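Local coordinates for apoptosis regulator ced-9 (Caenorhabditis elegans, PDB 1OHU), which restrains programmed cell death by sequestering the caspase activator ced-4, which it releases when egl-1 binds, at residues M119-V122 and E123-G126. The protein carries 3 engineered substitutions. Residues are numbered along the deposited sequence; the frame is centred on the assembly and turned at random.
Sequences MESV and ELQG
Ser121 meets Leu124 and Gln125 through two hydrogen bonds from backbone N-H groups, one accepted by each of its oxygens. Gln125 N reaches Ser121 O at 2.7 Å; an N-H...O angle of 168° and a donor lying in the carbonyl plane mark this as a nearly straight i to i+4 bond. Leu124 N gives its hydrogen to Ser121 OG at 3.2 Å, angle 151°. Together the two bonds form an ST motif closing the turn 121-125, and the backbone of 123-125 is coiled as in a helix, but without its repeating bonds. With chi1 at 169°, Ser121 OG sits beside its own carbonyl carbon, where it faces Leu124 N and Glu123 OE1.

In the reverse direction, Glu123 OE1 accepts a weak hydrogen bond from Ser121 OG at 3.2 Å; the glutamate chain bends at chi2 to bring OE1 back to the serine hydroxyl. The turn belongs to the surface linker between helices 101-118 and 128-144 of this Bcl-2 family domain.

Apolar contact is slight: Ser121 CB lies 3.7 Å from Leu124 CB. One water bridges Val122 O (2.6 Å), to which it donates, and Gly126 N (2.8 Å), from which it accepts, joining residues i and i+4, the spacing of the direct Ser121 O to Gln125 N bond. At the start of the linker, the buried selenomethionine Met119 rests on Met30 and Trp32.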
# COMPACT_ATOMS: atom_id res chain seq x y z
N MSE A 119 1.77 12.28 8.79
CA MSE A 119 1.27 13.57 8.32
C MSE A 119 1.00 14.54 9.48
O MSE A 119 0.49 14.15 10.54
CB MSE A 119 0.00 13.38 7.50
CG MSE A 119 0.23 12.83 6.11
SE MSE A 119 1.03 14.12 4.94
CE MSE A 119 1.89 12.97 3.72
N GLU A 120 1.37 15.79 9.25
CA GLU A 120 1.19 16.87 10.20
C GLU A 120 2.02 16.75 11.46
O GLU A 120 1.71 17.35 12.49
CB GLU A 120 -0.29 17.06 10.50
CG GLU A 120 -1.08 17.40 9.22
CD GLU A 120 -2.36 18.18 9.48
OE1 GLU A 120 -3.14 18.36 8.52
OE2 GLU A 120 -2.57 18.62 10.64
N SER A 121 3.09 15.97 11.36
CA SER A 121 4.04 15.78 12.44
C SER A 121 5.29 16.52 11.98
O SER A 121 5.91 16.14 10.99
CB SER A 121 4.39 14.31 12.63
OG SER A 121 5.50 14.18 13.51
N VAL A 122 5.64 17.59 12.68
CA VAL A 122 6.81 18.39 12.35
C VAL A 122 8.04 17.54 12.04
O VAL A 122 8.72 17.76 11.04
CB VAL A 122 7.16 19.36 13.51
CG1 VAL A 122 8.49 20.04 13.25
CG2 VAL A 122 6.06 20.40 13.66
N GLU A 123 8.31 16.57 12.90
CA GLU A 123 9.48 15.72 12.73
C GLU A 123 9.32 14.57 11.73
O GLU A 123 10.29 14.19 11.08
CB GLU A 123 9.92 15.16 14.08
CG GLU A 123 8.87 14.30 14.79
CD GLU A 123 7.96 15.10 15.73
OE1 GLU A 123 7.31 16.07 15.29
OE2 GLU A 123 7.89 14.73 16.93
N LEU A 124 8.11 14.04 11.59
CA LEU A 124 7.85 12.91 10.69
C LEU A 124 7.31 13.18 9.29
O LEU A 124 7.59 12.41 8.37
CB LEU A 124 6.91 11.92 11.39
CG LEU A 124 7.53 10.80 12.22
CD1 LEU A 124 8.94 11.18 12.65
CD2 LEU A 124 6.63 10.51 13.41
N GLN A 125 6.54 14.25 9.12
CA GLN A 125 5.96 14.57 7.82
C GLN A 125 6.95 14.50 6.66
O GLN A 125 6.60 14.06 5.56
CB GLN A 125 5.28 15.95 7.84
CG GLN A 125 4.73 16.38 6.48
CD GLN A 125 3.63 17.43 6.57
OE1 GLN A 125 3.69 18.46 5.89
NE2 GLN A 125 2.62 17.17 7.40
N GLY A 126 8.18 14.93 6.91
CA GLY A 126 9.19 14.91 5.87
C GLY A 126 9.66 13.55 5.39
O GLY A 126 10.52 13.47 4.51
O HOH W 1 9.37 16.61 8.76